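Local coordinates for DNA repair protein RAD14 (Saccharomyces cerevisiae, PDB 5A3D) that binds specifically to damaged DNA in nucleotide excision repair and is required for the incision step, represented here by its DNA-binding domain, at residues Tyr37-Lys42 with Met78-Arg83; Asp48-Asp53 with Glu98-Glu103. All coordinates share one frame; numbering follows the deposited sequence.

Interaction 1: Tyr37-Lys42 with Met78-Arg83. With nucleotides of chain D.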
loop_
_atom_site.group_PDB
_atom_site.type_symbol
_atom_site.label_atom_id
_atom_site.label_comp_id
_atom_site.label_asym_id
_atom_site.label_seq_id
_atom_site.Cartn_x
_atom_site.Cartn_y
_atom_site.Cartn_z
ATOM N N TYR B 37 -19.105 -24.012 2.681
ATOM C CA TYR B 37 -19.813 -22.874 3.129
ATOM C C TYR B 37 -19.244 -22.133 4.320
ATOM O O TYR B 37 -19.802 -21.174 4.781
ATOM C CB TYR B 37 -21.284 -23.233 3.331
ATOM C CG TYR B 37 -21.939 -23.800 2.098
ATOM C CD1 TYR B 37 -22.001 -23.075 0.930
ATOM C CD2 TYR B 37 -22.402 -25.097 2.067
ATOM C CE1 TYR B 37 -22.593 -23.570 -0.232
ATOM C CE2 TYR B 37 -23.015 -25.588 0.910
ATOM C CZ TYR B 37 -23.065 -24.852 -0.255
ATOM O OH TYR B 37 -23.694 -25.352 -1.386
ATOM N N ALA B 38 -18.166 -22.616 4.837
ATOM C CA ALA B 38 -17.605 -21.997 6.018
ATOM C C ALA B 38 -17.160 -20.576 5.712
ATOM O O ALA B 38 -16.671 -20.301 4.631
ATOM C CB ALA B 38 -16.332 -22.724 6.441
ATOM N N LEU B 39 -17.175 -19.742 6.718
ATOM C CA LEU B 39 -16.717 -18.352 6.530
ATOM C C LEU B 39 -15.312 -18.260 7.116
ATOM O O LEU B 39 -14.988 -18.901 8.124
ATOM C CB LEU B 39 -17.655 -17.385 7.119
ATOM C CG LEU B 39 -19.113 -17.406 6.661
ATOM C CD1 LEU B 39 -19.894 -16.290 7.356
ATOM C CD2 LEU B 39 -19.222 -17.295 5.126
ATOM N N LEU B 40 -14.447 -17.585 6.360
ATOM C CA LEU B 40 -13.023 -17.518 6.653
ATOM C C LEU B 40 -12.705 -16.051 6.826
ATOM O O LEU B 40 -13.143 -15.187 6.054
ATOM C CB LEU B 40 -12.230 -18.007 5.456
ATOM C CG LEU B 40 -12.467 -19.456 5.012
ATOM C CD1 LEU B 40 -11.590 -19.742 3.802
ATOM C CD2 LEU B 40 -12.100 -20.307 6.171
ATOM N N THR B 41 -11.908 -15.752 7.815
ATOM C CA THR B 41 -11.432 -14.390 7.937
ATOM C C THR B 41 -10.466 -14.066 6.829
ATOM O O THR B 41 -9.877 -14.905 6.156
ATOM C CB THR B 41 -10.762 -14.165 9.299
ATOM O OG1 THR B 41 -9.544 -14.909 9.294
ATOM C CG2 THR B 41 -11.628 -14.579 10.443
ATOM N N LYS B 42 -10.218 -12.775 6.695
ATOM C CA LYS B 42 -9.214 -12.287 5.836
ATOM C C LYS B 42 -7.821 -12.906 6.140
ATOM O O LYS B 42 -7.191 -13.417 5.243
ATOM C CB LYS B 42 -9.201 -10.790 5.819
ATOM C CG LYS B 42 -8.396 -10.284 4.581
ATOM C CD LYS B 42 -8.285 -8.846 4.626
ATOM C CE LYS B 42 -7.870 -8.330 3.293
ATOM N NZ LYS B 42 -7.735 -6.913 3.468
ATOM N N MET B 78 -13.470 -6.797 10.819
ATOM C CA MET B 78 -13.255 -8.167 10.389
ATOM C C MET B 78 -13.896 -8.382 9.053
ATOM O O MET B 78 -15.003 -7.889 8.793
ATOM C CB MET B 78 -13.842 -9.102 11.451
ATOM C CG MET B 78 -13.650 -10.579 11.101
ATOM S SD MET B 78 -13.972 -11.710 12.499
ATOM C CE MET B 78 -15.675 -11.323 12.941
ATOM N N GLN B 79 -13.257 -9.185 8.209
ATOM C CA GLN B 79 -13.774 -9.515 6.852
ATOM C C GLN B 79 -13.892 -11.046 6.672
ATOM O O GLN B 79 -12.941 -11.736 6.916
ATOM C CB GLN B 79 -12.896 -8.909 5.770
ATOM C CG GLN B 79 -12.887 -7.341 5.857
ATOM C CD GLN B 79 -11.932 -6.698 4.876
ATOM O OE1 GLN B 79 -11.202 -7.369 4.165
ATOM N NE2 GLN B 79 -11.984 -5.365 4.787
ATOM N N LEU B 80 -15.076 -11.512 6.314
ATOM C CA LEU B 80 -15.419 -12.928 6.241
ATOM C C LEU B 80 -15.736 -13.240 4.757
ATOM O O LEU B 80 -16.552 -12.584 4.105
ATOM C CB LEU B 80 -16.537 -13.320 7.150
ATOM C CG LEU B 80 -16.308 -13.020 8.675
ATOM C CD1 LEU B 80 -17.561 -13.302 9.448
ATOM C CD2 LEU B 80 -15.182 -13.896 9.119
ATOM N N PHE B 81 -15.110 -14.264 4.309
ATOM C CA PHE B 81 -15.163 -14.747 2.883
ATOM C C PHE B 81 -15.726 -16.202 2.915
ATOM O O PHE B 81 -15.456 -16.921 3.893
ATOM C CB PHE B 81 -13.801 -14.738 2.247
ATOM C CG PHE B 81 -13.204 -13.390 2.160
ATOM C CD1 PHE B 81 -12.567 -12.854 3.270
ATOM C CD2 PHE B 81 -13.278 -12.635 0.988
ATOM C CE1 PHE B 81 -11.935 -11.611 3.185
ATOM C CE2 PHE B 81 -12.682 -11.350 0.956
ATOM C CZ PHE B 81 -12.015 -10.851 2.061
ATOM N N VAL B 82 -16.452 -16.572 1.865
ATOM C CA VAL B 82 -17.052 -17.954 1.812
ATOM C C VAL B 82 -16.012 -18.884 1.175
ATOM O O VAL B 82 -15.400 -18.591 0.105
ATOM C CB VAL B 82 -18.496 -18.063 1.209
ATOM C CG1 VAL B 82 -18.584 -17.806 -0.277
ATOM C CG2 VAL B 82 -19.132 -19.408 1.577
ATOM N N ARG B 83 -15.858 -20.028 1.826
ATOM C CA ARG B 83 -14.836 -20.948 1.423
ATOM C C ARG B 83 -14.934 -21.264 -0.063
ATOM O O ARG B 83 -13.912 -21.268 -0.715
ATOM C CB ARG B 83 -14.763 -22.208 2.270
ATOM C CG ARG B 83 -13.607 -23.041 1.765
ATOM C CD ARG B 83 -13.394 -24.318 2.502
ATOM N NE ARG B 83 -13.248 -24.273 3.911
ATOM C CZ ARG B 83 -12.101 -24.018 4.514
ATOM N NH1 ARG B 83 -11.029 -23.717 3.770
ATOM N NH2 ARG B 83 -12.028 -24.060 5.847
ATOM P P DG D 3 -9.537 -10.438 9.764
ATOM O OP1 DG D 3 -10.720 -10.289 8.861
ATOM O OP2 DG D 3 -8.537 -11.450 9.494
ATOM O "O5'" DG D 3 -8.807 -9.021 9.855
ATOM C "C5'" DG D 3 -9.547 -7.853 10.201
ATOM C "C4'" DG D 3 -8.742 -6.620 9.844
ATOM O "O4'" DG D 3 -7.650 -6.439 10.780
ATOM C "C3'" DG D 3 -8.106 -6.615 8.462
ATOM O "O3'" DG D 3 -8.302 -5.241 8.157
ATOM C "C2'" DG D 3 -6.681 -7.085 8.736
ATOM C "C1'" DG D 3 -6.399 -6.527 10.127
ATOM N N9 DG D 3 -5.502 -7.285 10.999
ATOM C C8 DG D 3 -5.453 -8.645 11.187
ATOM N N7 DG D 3 -4.595 -9.005 12.099
ATOM C C5 DG D 3 -4.017 -7.814 12.513
ATOM C C6 DG D 3 -3.027 -7.569 13.484
ATOM O O6 DG D 3 -2.411 -8.385 14.169
ATOM N N1 DG D 3 -2.725 -6.214 13.577
ATOM C C2 DG D 3 -3.346 -5.216 12.867
ATOM N N2 DG D 3 -2.955 -3.962 13.135
ATOM N N3 DG D 3 -4.310 -5.429 11.996
ATOM C C4 DG D 3 -4.597 -6.740 11.873
ATOM O "O5'" DG D 1 -12.165 -15.175 19.283
ATOM C "C5'" DG D 1 -12.783 -14.615 18.102
ATOM C "C4'" DG D 1 -12.432 -15.458 16.895
ATOM O "O4'" DG D 1 -13.394 -16.438 16.427
ATOM C "C3'" DG D 1 -11.667 -14.900 15.693
ATOM O "O3'" DG D 1 -10.254 -15.201 15.776
ATOM C "C2'" DG D 1 -12.347 -15.540 14.487
ATOM C "C1'" DG D 1 -13.572 -16.286 15.027
ATOM N N9 DG D 1 -14.823 -15.571 14.796
ATOM C C8 DG D 1 -15.294 -14.458 15.453
ATOM N N7 DG D 1 -16.431 -14.026 14.978
ATOM C C5 DG D 1 -16.710 -14.882 13.920
ATOM C C6 DG D 1 -17.812 -14.909 13.021
ATOM O O6 DG D 1 -18.787 -14.146 12.971
ATOM N N1 DG D 1 -17.710 -15.965 12.119
ATOM C C2 DG D 1 -16.675 -16.868 12.074
ATOM N N2 DG D 1 -16.763 -17.820 11.133
ATOM N N3 DG D 1 -15.627 -16.837 12.886
ATOM C C4 DG D 1 -15.721 -15.837 13.789
ATOM P P DA D 4 -7.926 -4.680 6.703
ATOM O OP1 DA D 4 -8.984 -3.774 6.283
ATOM O OP2 DA D 4 -7.512 -5.793 5.889
ATOM O "O5'" DA D 4 -6.683 -3.733 6.997
ATOM C "C5'" DA D 4 -6.920 -2.657 7.917
ATOM C "C4'" DA D 4 -5.731 -1.733 8.019
ATOM O "O4'" DA D 4 -4.718 -2.351 8.834
ATOM C "C3'" DA D 4 -5.047 -1.370 6.705
ATOM O "O3'" DA D 4 -4.610 -0.016 6.827
ATOM C "C2'" DA D 4 -3.918 -2.385 6.624
ATOM C "C1'" DA D 4 -3.528 -2.559 8.081
ATOM N N9 DA D 4 -3.028 -3.869 8.468
ATOM C C8 DA D 4 -3.505 -5.090 8.065
ATOM N N7 DA D 4 -2.941 -6.104 8.670
ATOM C C5 DA D 4 -2.060 -5.511 9.559
ATOM C C6 DA D 4 -1.151 -6.046 10.478
ATOM N N6 DA D 4 -0.996 -7.354 10.671
ATOM N N1 DA D 4 -0.376 -5.185 11.176
ATOM C C2 DA D 4 -0.528 -3.869 10.965
ATOM N N3 DA D 4 -1.370 -3.241 10.146
ATOM C C4 DA D 4 -2.121 -4.132 9.466
#
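Leu40 and Phe81 form a hydrogen-bonded antiparallel pair: Leu40 N donates to Phe81 O (2.7 Å) and Phe81 N returns a bond to Leu40 O. Leu39 opposite Val82 and Thr41 opposite Leu80 flank it as non-hydrogen-bonded pairs. Arg83 N donates to Ala38 O, while the Arg83 guanidinium receives Leu40 CD2 over one face and its NH1 probably bonds to Tyr49 OH. Strands 39-41 and 78-82 belong to the three-stranded antiparallel sheet of this XPA-family DNA-binding domain, and one end of the pair meets the DNA backbone. There Gln79 N points almost straight (174°) at OP1 of DG3 of chain D, 2.8 Å away. Lys42, extended throughout with CG anti to the backbone N (chi1 -164°), runs beside Gln79 and Phe81. Its CB lies 3.4 Å from OP1 of DG3 and 3.9 Å from Phe81 CE1, and CG stays near that ring atom. CD, 3.3 Å from Gln79 OE1, and CE both pass OP2 of DA4 of chain D, to which NZ bonds at 2.7 Å, with Asn57 OD1 as a second partner. Shortening Lys42 to an alanine would probably leave that phosphate oxygen without its ammonium partner and Gln79 OE1 without flanking methylenes.

Interaction 2: Asp48-Asp53 with Glu98-Glu103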
loop_
_atom_site.group_PDB
_atom_site.type_symbol
_atom_site.label_atom_id
_atom_site.label_comp_id
_atom_site.label_asym_id
_atom_site.label_seq_id
_atom_site.Cartn_x
_atom_site.Cartn_y
_atom_site.Cartn_z
ATOM N N ASP B 48 -4.287 -19.776 4.607
ATOM C CA ASP B 48 -4.737 -21.046 4.051
ATOM C C ASP B 48 -4.592 -21.146 2.531
ATOM O O ASP B 48 -4.304 -22.222 2.004
ATOM C CB ASP B 48 -6.204 -21.312 4.390
ATOM C CG ASP B 48 -6.440 -21.512 5.877
ATOM O OD1 ASP B 48 -5.434 -21.539 6.654
ATOM O OD2 ASP B 48 -7.671 -21.564 6.247
ATOM N N TYR B 49 -4.796 -20.047 1.822
ATOM C CA TYR B 49 -4.860 -20.096 0.373
ATOM C C TYR B 49 -3.807 -19.258 -0.355
ATOM O O TYR B 49 -3.840 -19.131 -1.594
ATOM C CB TYR B 49 -6.273 -19.710 -0.094
ATOM C CG TYR B 49 -7.297 -20.742 0.306
ATOM C CD1 TYR B 49 -7.402 -21.946 -0.364
ATOM C CD2 TYR B 49 -8.162 -20.505 1.349
ATOM C CE1 TYR B 49 -8.362 -22.883 -0.001
ATOM C CE2 TYR B 49 -9.084 -21.476 1.752
ATOM C CZ TYR B 49 -9.214 -22.627 1.056
ATOM O OH TYR B 49 -10.159 -23.606 1.415
ATOM N N PHE B 50 -2.959 -18.624 0.432
ATOM C CA PHE B 50 -1.910 -17.742 -0.045
ATOM C C PHE B 50 -2.437 -16.624 -0.921
ATOM O O PHE B 50 -1.822 -16.260 -1.920
ATOM C CB PHE B 50 -0.819 -18.575 -0.684
ATOM C CG PHE B 50 -0.365 -19.713 0.194
ATOM C CD1 PHE B 50 0.192 -19.481 1.436
ATOM C CD2 PHE B 50 -0.526 -21.021 -0.223
ATOM C CE1 PHE B 50 0.596 -20.522 2.252
ATOM C CE2 PHE B 50 -0.128 -22.082 0.581
ATOM C CZ PHE B 50 0.412 -21.824 1.845
ATOM N N LEU B 51 -3.587 -16.053 -0.544
ATOM C CA LEU B 51 -4.161 -14.959 -1.346
ATOM C C LEU B 51 -3.591 -13.702 -0.793
ATOM O O LEU B 51 -3.312 -13.639 0.397
ATOM C CB LEU B 51 -5.733 -14.933 -1.344
ATOM C CG LEU B 51 -6.316 -16.268 -1.882
ATOM C CD1 LEU B 51 -7.838 -16.135 -1.996
ATOM C CD2 LEU B 51 -5.727 -16.778 -3.188
ATOM N N THR B 52 -3.460 -12.684 -1.637
ATOM C CA THR B 52 -2.888 -11.364 -1.180
ATOM C C THR B 52 -3.878 -10.319 -0.858
ATOM O O THR B 52 -5.057 -10.443 -1.182
ATOM C CB THR B 52 -2.021 -10.767 -2.290
ATOM O OG1 THR B 52 -2.867 -10.410 -3.380
ATOM C CG2 THR B 52 -1.057 -11.761 -2.740
ATOM N N ASP B 53 -3.412 -9.242 -0.241
ATOM C CA ASP B 53 -4.298 -8.110 -0.019
ATOM C C ASP B 53 -4.952 -7.585 -1.259
ATOM O O ASP B 53 -6.161 -7.381 -1.194
ATOM C CB ASP B 53 -3.676 -6.940 0.794
ATOM C CG ASP B 53 -3.602 -7.219 2.227
ATOM O OD1 ASP B 53 -4.519 -7.823 2.785
ATOM O OD2 ASP B 53 -2.573 -6.820 2.835
ATOM N N GLU B 98 -3.627 -29.479 -5.943
ATOM C CA GLU B 98 -2.270 -29.975 -6.076
ATOM C C GLU B 98 -1.261 -28.823 -5.981
ATOM O O GLU B 98 -0.399 -28.770 -5.100
ATOM C CB GLU B 98 -2.132 -30.731 -7.418
ATOM C CG GLU B 98 -3.014 -31.976 -7.540
ATOM C CD GLU B 98 -4.469 -31.797 -8.067
ATOM O OE1 GLU B 98 -4.949 -30.655 -8.362
ATOM O OE2 GLU B 98 -5.147 -32.875 -8.175
ATOM N N GLY B 99 -1.387 -27.888 -6.903
ATOM C CA GLY B 99 -0.533 -26.716 -6.922
ATOM C C GLY B 99 -0.510 -25.960 -5.601
ATOM O O GLY B 99 0.552 -25.507 -5.142
ATOM N N LEU B 100 -1.660 -25.858 -4.950
ATOM C CA LEU B 100 -1.684 -25.203 -3.665
ATOM C C LEU B 100 -0.853 -25.930 -2.630
ATOM O O LEU B 100 -0.123 -25.286 -1.873
ATOM C CB LEU B 100 -3.129 -25.049 -3.175
ATOM C CG LEU B 100 -3.376 -24.500 -1.768
ATOM C CD1 LEU B 100 -2.836 -23.088 -1.802
ATOM C CD2 LEU B 100 -4.873 -24.610 -1.419
ATOM N N ASP B 101 -1.011 -27.250 -2.590
ATOM C CA ASP B 101 -0.176 -28.149 -1.818
ATOM C C ASP B 101 1.331 -27.912 -2.103
ATOM O O ASP B 101 2.141 -27.763 -1.160
ATOM C CB ASP B 101 -0.569 -29.588 -2.200
ATOM C CG ASP B 101 -0.036 -30.642 -1.248
ATOM O OD1 ASP B 101 -0.459 -30.581 -0.064
ATOM O OD2 ASP B 101 0.729 -31.576 -1.706
ATOM N N GLU B 102 1.680 -27.865 -3.400
ATOM C CA GLU B 102 3.032 -27.462 -3.839
ATOM C C GLU B 102 3.509 -26.161 -3.168
ATOM O O GLU B 102 4.641 -26.088 -2.639
ATOM C CB GLU B 102 3.098 -27.304 -5.370
ATOM C CG GLU B 102 3.826 -28.408 -6.137
ATOM C CD GLU B 102 3.913 -28.113 -7.645
ATOM O OE1 GLU B 102 3.267 -27.104 -8.082
ATOM O OE2 GLU B 102 4.602 -28.900 -8.397
ATOM N N GLU B 103 2.640 -25.141 -3.169
ATOM C CA GLU B 103 3.047 -23.824 -2.681
ATOM C C GLU B 103 3.226 -23.847 -1.159
ATOM O O GLU B 103 4.186 -23.246 -0.618
ATOM C CB GLU B 103 2.059 -22.757 -3.167
ATOM C CG GLU B 103 2.382 -21.306 -2.780
ATOM C CD GLU B 103 3.638 -20.697 -3.407
ATOM O OE1 GLU B 103 4.145 -21.163 -4.457
ATOM O OE2 GLU B 103 4.131 -19.704 -2.836
#
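The hydroxyl of Tyr49, whose ring packs against Leu100, is held probably by Arg83 NH1 and weakly by Glu87 OE1, both on helix 83-94. In this XPA-family DNA-binding domain the C-terminal end of helix 42-49 packs against the side of the long helix 96-113. Phe50 leaves helical geometry with a positive phi of 56°, and its side chain sets off toward the second helix. Leu100 does most of the touching from that side. With CG anti to the backbone N (chi1 174°), its two methyls divide between two rings, CD2 lying 3.8 Å from Tyr49 CD1 and CD1 only 3.5 Å from Phe50 CD2. No hydrogen bond joins the two segments, so their direct contact rests on carbon packing. Helix 83-94 holds the end of helix 42-49 separately: Trp94 NE1 donates to Tyr49 O, and Lys93 NZ bonds to Phe50 O. Trp94 also packs on both Phe50 and Glu103, bridging the two segments. The Glu103 carboxylate, turned 74° from the plane of the Phe50 ring, sends OE2 into a salt bridge with Arg107 NE, whereas its aliphatic part comes obliquely to that ring, with CG 3.9 Å from Phe50 CD2.

Overall arrangement
Helix 42-49 connects the two contacts, whose centres are 16 Å apart: it starts directly after the strand of interaction 1 and ends in interaction 2. Side chains also join them. Arg83 NH1 lies 2.5 Å from Tyr49 OH, a probable hydrogen bond, and Leu40 CD1 packs 3.7 Å from Tyr49 CE2. Lys42 NZ has Asp53 OD1 at 3.4 Å, a long and weak ion pair. Interaction 1 grips phosphates directly; next to interaction 2, Thr52 and Asp53 of the same segment pack on another phosphate and on a uracil base. At the other extreme of interaction 1, the Tyr37 side chain is about 8 Å from the zinc ion bound by Cys4, Cys7, Cys26 and Cys29.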